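Local coordinates for adenine Deaminase (Enterococcus faecalis, PDB 2ICS), which belongs to the two-zinc metallo-dependent hydrolases and deacetylates acetyl-(R)-mandelate with very low efficiency in vitro, at residues Val61-Lys66 and Asp72-Ile77; Ile77-Gly82 and Ala107-Phe112. All coordinates share one frame; numbering follows the deposited sequence.

Contact 1 (Val61-Lys66 and Asp72-Ile77); sequences VHCFEK and DYPDEI. With ZN (zinc ion), chain B.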
loop_
_atom_site.group_PDB
_atom_site.type_symbol
_atom_site.label_atom_id
_atom_site.label_comp_id
_atom_site.label_asym_id
_atom_site.label_seq_id
_atom_site.Cartn_x
_atom_site.Cartn_y
_atom_site.Cartn_z
ATOM N N VAL A 61 3.389 -4.139 -1.876
ATOM C CA VAL A 61 4.834 -4.276 -1.895
ATOM C C VAL A 61 5.269 -5.700 -2.261
ATOM O O VAL A 61 4.462 -6.624 -2.263
ATOM C CB VAL A 61 5.360 -3.908 -0.487
ATOM C CG1 VAL A 61 6.644 -4.624 -0.185
ATOM C CG2 VAL A 61 5.517 -2.407 -0.382
ATOM N N HIS A 62 6.550 -5.860 -2.576
ATOM C CA HIS A 62 7.124 -7.159 -2.887
ATOM C C HIS A 62 8.462 -7.208 -2.156
ATOM O O HIS A 62 9.470 -6.667 -2.620
ATOM C CB HIS A 62 7.284 -7.317 -4.394
ATOM C CG HIS A 62 5.976 -7.454 -5.107
ATOM N ND1 HIS A 62 5.143 -8.543 -4.973
ATOM C CD2 HIS A 62 5.305 -6.571 -5.890
ATOM C CE1 HIS A 62 4.014 -8.289 -5.655
ATOM N NE2 HIS A 62 4.063 -7.105 -6.233
ATOM N N CYS A 63 8.452 -7.838 -0.985
ATOM C CA CYS A 63 9.647 -7.905 -0.165
ATOM C C CYS A 63 10.076 -9.272 0.367
ATOM O O CYS A 63 10.637 -9.355 1.462
ATOM C CB CYS A 63 9.510 -6.926 1.005
ATOM S SG CYS A 63 8.072 -7.206 2.043
ATOM N N PHE A 64 9.797 -10.337 -0.382
ATOM C CA PHE A 64 10.246 -11.673 0.007
ATOM C C PHE A 64 11.629 -11.715 -0.643
ATOM O O PHE A 64 11.742 -11.960 -1.844
ATOM C CB PHE A 64 9.352 -12.764 -0.597
ATOM C CG PHE A 64 9.809 -14.170 -0.283
ATOM C CD1 PHE A 64 9.266 -15.258 -0.960
ATOM C CD2 PHE A 64 10.783 -14.410 0.689
ATOM C CE1 PHE A 64 9.681 -16.566 -0.681
ATOM C CE2 PHE A 64 11.207 -15.710 0.974
ATOM C CZ PHE A 64 10.655 -16.789 0.289
ATOM N N GLU A 65 12.671 -11.467 0.148
ATOM C CA GLU A 65 14.036 -11.407 -0.376
ATOM C C GLU A 65 14.585 -12.643 -1.096
ATOM O O GLU A 65 15.573 -12.543 -1.828
ATOM C CB GLU A 65 15.011 -10.983 0.735
ATOM C CG GLU A 65 15.280 -12.035 1.800
ATOM C CD GLU A 65 16.345 -11.595 2.795
ATOM O OE1 GLU A 65 16.049 -10.758 3.676
ATOM O OE2 GLU A 65 17.490 -12.080 2.688
ATOM N N LYS A 66 13.954 -13.798 -0.909
ATOM C CA LYS A 66 14.426 -15.019 -1.558
ATOM C C LYS A 66 13.793 -15.311 -2.919
ATOM O O LYS A 66 14.198 -16.255 -3.598
ATOM C CB LYS A 66 14.222 -16.226 -0.636
ATOM C CG LYS A 66 15.116 -16.226 0.591
ATOM C CD LYS A 66 16.586 -16.186 0.200
ATOM C CE LYS A 66 17.482 -16.351 1.415
ATOM N NZ LYS A 66 17.245 -17.660 2.091
ATOM N N ASP A 72 12.728 -7.713 -2.827
ATOM C CA ASP A 72 13.412 -6.581 -2.213
ATOM C C ASP A 72 13.634 -6.891 -0.745
ATOM O O ASP A 72 13.199 -7.934 -0.255
ATOM C CB ASP A 72 12.612 -5.281 -2.347
ATOM C CG ASP A 72 13.517 -4.063 -2.469
ATOM O OD1 ASP A 72 14.614 -4.082 -1.860
ATOM O OD2 ASP A 72 13.139 -3.093 -3.167
ATOM N N TYR A 73 14.313 -5.991 -0.042
ATOM C CA TYR A 73 14.581 -6.185 1.375
ATOM C C TYR A 73 13.677 -5.273 2.184
ATOM O O TYR A 73 13.744 -4.050 2.067
ATOM C CB TYR A 73 16.052 -5.905 1.680
ATOM C CG TYR A 73 16.986 -6.713 0.810
ATOM C CD1 TYR A 73 17.361 -6.253 -0.450
ATOM C CD2 TYR A 73 17.445 -7.971 1.217
ATOM C CE1 TYR A 73 18.167 -7.021 -1.289
ATOM C CE2 TYR A 73 18.252 -8.754 0.383
ATOM C CZ TYR A 73 18.603 -8.269 -0.868
ATOM O OH TYR A 73 19.371 -9.029 -1.710
ATOM N N PRO A 74 12.813 -5.869 3.020
ATOM C CA PRO A 74 11.849 -5.186 3.883
ATOM C C PRO A 74 12.263 -3.826 4.441
ATOM O O PRO A 74 11.557 -2.832 4.261
ATOM C CB PRO A 74 11.596 -6.211 4.979
ATOM C CG PRO A 74 11.620 -7.483 4.207
ATOM C CD PRO A 74 12.844 -7.313 3.324
ATOM N N ASP A 75 13.402 -3.764 5.113
ATOM C CA ASP A 75 13.803 -2.497 5.691
ATOM C C ASP A 75 14.274 -1.435 4.706
ATOM O O ASP A 75 14.343 -0.261 5.064
ATOM C CB ASP A 75 14.836 -2.727 6.799
ATOM C CG ASP A 75 14.280 -3.567 7.941
ATOM O OD1 ASP A 75 13.054 -3.506 8.198
ATOM O OD2 ASP A 75 15.068 -4.286 8.587
ATOM N N GLU A 76 14.582 -1.824 3.470
ATOM C CA GLU A 76 15.003 -0.841 2.468
ATOM C C GLU A 76 13.790 -0.111 1.894
ATOM O O GLU A 76 13.916 1.000 1.389
ATOM C CB GLU A 76 15.769 -1.499 1.310
ATOM C CG GLU A 76 17.129 -2.063 1.683
ATOM C CD GLU A 76 18.018 -1.038 2.361
ATOM O OE1 GLU A 76 18.213 0.059 1.799
ATOM O OE2 GLU A 76 18.523 -1.336 3.458
ATOM N N ILE A 77 12.620 -0.737 1.965
ATOM C CA ILE A 77 11.391 -0.125 1.452
ATOM C C ILE A 77 10.496 0.276 2.612
ATOM O O ILE A 77 9.459 0.913 2.419
ATOM C CB ILE A 77 10.576 -1.106 0.582
ATOM C CG1 ILE A 77 10.173 -2.314 1.432
ATOM C CG2 ILE A 77 11.385 -1.536 -0.631
ATOM C CD1 ILE A 77 9.201 -3.247 0.762
HETATM ZN ZN ZN B . 2.847 -6.070 -7.427
HETATM O O HOH W 1 2.281 -5.236 -9.170
#

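Contact 2 (Ile77-Gly82 and Ala107-Phe112); sequences IGVKKG and AKTNVF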
loop_
_atom_site.group_PDB
_atom_site.type_symbol
_atom_site.label_atom_id
_atom_site.label_comp_id
_atom_site.label_asym_id
_atom_site.label_seq_id
_atom_site.Cartn_x
_atom_site.Cartn_y
_atom_site.Cartn_z
ATOM N N ILE A 77 12.620 -0.737 1.965
ATOM C CA ILE A 77 11.391 -0.125 1.452
ATOM C C ILE A 77 10.496 0.276 2.612
ATOM O O ILE A 77 9.459 0.913 2.419
ATOM C CB ILE A 77 10.576 -1.106 0.582
ATOM C CG1 ILE A 77 10.173 -2.314 1.432
ATOM C CG2 ILE A 77 11.385 -1.536 -0.631
ATOM C CD1 ILE A 77 9.201 -3.247 0.762
ATOM N N GLY A 78 10.893 -0.119 3.816
ATOM C CA GLY A 78 10.099 0.186 4.987
ATOM C C GLY A 78 10.678 1.258 5.882
ATOM O O GLY A 78 10.742 2.427 5.508
ATOM N N VAL A 79 11.111 0.848 7.068
ATOM C CA VAL A 79 11.662 1.763 8.051
ATOM C C VAL A 79 12.602 2.823 7.476
ATOM O O VAL A 79 12.515 3.988 7.848
ATOM C CB VAL A 79 12.375 0.977 9.184
ATOM C CG1 VAL A 79 13.498 0.124 8.613
ATOM C CG2 VAL A 79 12.901 1.943 10.243
ATOM N N LYS A 80 13.482 2.439 6.560
ATOM C CA LYS A 80 14.418 3.402 5.992
ATOM C C LYS A 80 13.768 4.451 5.087
ATOM O O LYS A 80 14.420 5.408 4.679
ATOM C CB LYS A 80 15.531 2.665 5.235
ATOM C CG LYS A 80 16.343 1.719 6.124
ATOM C CD LYS A 80 17.520 1.106 5.367
ATOM C CE LYS A 80 18.251 0.046 6.199
ATOM N NZ LYS A 80 18.900 0.588 7.431
ATOM N N LYS A 81 12.486 4.279 4.782
ATOM C CA LYS A 81 11.777 5.226 3.926
ATOM C C LYS A 81 10.591 5.843 4.667
ATOM O O LYS A 81 9.684 6.421 4.058
ATOM C CB LYS A 81 11.302 4.520 2.651
ATOM C CG LYS A 81 12.440 3.923 1.825
ATOM C CD LYS A 81 13.411 5.008 1.361
ATOM C CE LYS A 81 14.576 4.430 0.571
ATOM N NZ LYS A 81 14.135 3.719 -0.659
ATOM N N GLY A 82 10.611 5.714 5.987
ATOM C CA GLY A 82 9.546 6.266 6.806
ATOM C C GLY A 82 8.278 5.436 6.797
ATOM O O GLY A 82 7.242 5.880 7.290
ATOM N N ALA A 107 12.783 -8.367 10.408
ATOM C CA ALA A 107 12.784 -7.002 9.886
ATOM C C ALA A 107 12.310 -6.011 10.943
ATOM O O ALA A 107 11.476 -6.338 11.777
ATOM C CB ALA A 107 11.891 -6.910 8.648
ATOM N N LYS A 108 12.855 -4.802 10.911
ATOM C CA LYS A 108 12.459 -3.778 11.869
ATOM C C LYS A 108 11.047 -3.344 11.495
ATOM O O LYS A 108 10.201 -3.090 12.357
ATOM C CB LYS A 108 13.415 -2.584 11.790
ATOM C CG LYS A 108 14.847 -2.879 12.240
ATOM C CD LYS A 108 15.767 -1.699 11.918
ATOM C CE LYS A 108 17.151 -1.842 12.551
ATOM N NZ LYS A 108 17.882 -3.060 12.095
ATOM N N THR A 109 10.804 -3.283 10.190
ATOM C CA THR A 109 9.515 -2.888 9.647
ATOM C C THR A 109 8.476 -3.961 9.931
ATOM O O THR A 109 8.808 -5.142 9.971
ATOM C CB THR A 109 9.600 -2.716 8.115
ATOM O OG1 THR A 109 10.704 -1.862 7.786
ATOM C CG2 THR A 109 8.321 -2.104 7.575
ATOM N N ASN A 110 7.226 -3.557 10.142
ATOM C CA ASN A 110 6.169 -4.537 10.352
ATOM C C ASN A 110 5.852 -5.039 8.952
ATOM O O ASN A 110 5.637 -4.241 8.038
ATOM C CB ASN A 110 4.913 -3.901 10.956
ATOM C CG ASN A 110 5.158 -3.311 12.324
ATOM O OD1 ASN A 110 5.793 -3.933 13.170
ATOM N ND2 ASN A 110 4.649 -2.105 12.552
ATOM N N VAL A 111 5.837 -6.353 8.779
ATOM C CA VAL A 111 5.558 -6.933 7.476
ATOM C C VAL A 111 4.375 -7.884 7.501
ATOM O O VAL A 111 4.364 -8.856 8.255
ATOM C CB VAL A 111 6.779 -7.709 6.935
ATOM C CG1 VAL A 111 6.451 -8.332 5.589
ATOM C CG2 VAL A 111 7.979 -6.775 6.813
ATOM N N PHE A 112 3.374 -7.585 6.683
ATOM C CA PHE A 112 2.199 -8.436 6.560
ATOM C C PHE A 112 2.188 -8.881 5.113
ATOM O O PHE A 112 2.979 -8.386 4.302
ATOM C CB PHE A 112 0.924 -7.661 6.873
ATOM C CG PHE A 112 0.841 -7.194 8.292
ATOM C CD1 PHE A 112 0.560 -8.095 9.320
ATOM C CD2 PHE A 112 1.075 -5.861 8.611
ATOM C CE1 PHE A 112 0.512 -7.676 10.645
ATOM C CE2 PHE A 112 1.029 -5.428 9.932
ATOM C CZ PHE A 112 0.745 -6.340 10.955
#

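Contact 1 (Val61-Lys66 and Asp72-Ile77)
Glu65 and Tyr73 meet at the outer end of this contact, their side chains crossing at about a right angle. From its root outward, Glu65 touches with CB first, which lies 3.7 Å from Asp72 O and 3.9 Å from Tyr73 CD2. A chi1 of 72° folds CG in over the glutamate's own backbone, and the extended chain beyond it carries CD to 4.1 Å from Tyr73 CD2. At the tip OE1 lies near CD2 and OE2 near CE2, the carboxylate plane turned 73° from the ring. A polar end and a phenol suit this partly exposed margin.

Deeper in, Cys63 is small enough for its CB to touch both Pro74 CG, at 3.9 Å, and Ile77 CD1, at 3.7 Å. Val61 and Ile77 reach toward each other tip to tip, though Val61 CG1 is modelled too near Ile77 CD1 for that separation to be trusted. Asp72 turns back on the next residue: its OD1 accepts Tyr73 N at 2.7 Å, on the anti side of the carboxylate, and also forms a salt bridge with Arg278.

The neighbouring His62 turns its ring away from this packing. NE2 binds zinc at 2.0 Å, while ND1 is hydrogen-bonded to Thr91, a second-shell partner that fixes the ring's rotation. His60 and Asp272 bind the same ion, as does carbamylated Lys154. His60 and His62, at and just past the end of strand 51-61, form the His-X-His motif that closes the first barrel strand in the amidohydrolase superfamily.

Contact 2 (Ile77-Gly82 and Ala107-Phe112)
Thr109 and Val79 cross obliquely, with the threonine hydroxyl aimed at the start of the valine's 3-10 turn. Val79 N donates to Thr109 OG1 at 2.8 Å, and the N-H...O angle of 172° makes the bond nearly straight. The same OG1 is hydrogen-bonded to Asp75 OD1, so this buried hydroxyl is gripped by two partners, presumably accepting from the amide and donating to the carboxylate. Threonine suits the place by pairing this hydroxyl with an apolar branch, CG2, 3.9 Å from Gly78 CA. A chi1 of -51° swings OG1 away from the residue's own carbonyl and toward the valine amide. Gly78, with no side chain on the face it turns to Thr109, lets OG1 come within 3.5 Å of its CA.

Segment 77-82 leads into strand 83-89, and 107-112 runs into strand 110-114, its parallel neighbour in the TIM barrel; helix 97-105 joins the two strands in a beta-alpha-beta crossover. The contact therefore lies at the N-terminal ends of the strands, opposite the end that carries the metal site. Beyond it, Asn110 forms backbone hydrogen bonds with Thr84 and Val86 as the sheet begins.

Val79 directs its branch CG1 at the other segment, 3.5 Å from Thr109 OG1 and 4.2 Å from Lys108 CB. The valine and the lysine root thus touch through aliphatic carbon, and Tyr369 of strand 367-370 packs against both side chains. The rest of Lys108 leads away to the exposed surface, as suits a long charged chain. Its NZ remains 6.0 Å from Lys80 NZ, two like charges without contact. On the valine side, Lys81 N bonds to Gly78 O at 2.6 Å, closing the 3-10 turn that presents Val79 N.

Both contacts are mainly buried, each with an exposed margin, and they share Ile77, whose side chain packs in contact 1 while its backbone leads into contact 2. Contact 1 buries 363 Å² and joins the end of strand 51-61 and the loop after it to the short helix 74-77 and the residues leading into it, mostly by apolar packing beside a zinc ligand. Contact 2 buries only 156 Å², bridges residues some 25 positions apart at the opposite strand ends, and turns on one straight hydrogen bond away from any annotated site. Asp75 connects them: its carboxylate meets Thr109 OG1, and its backbone O probably accepts Lys80 N at 3.2 Å.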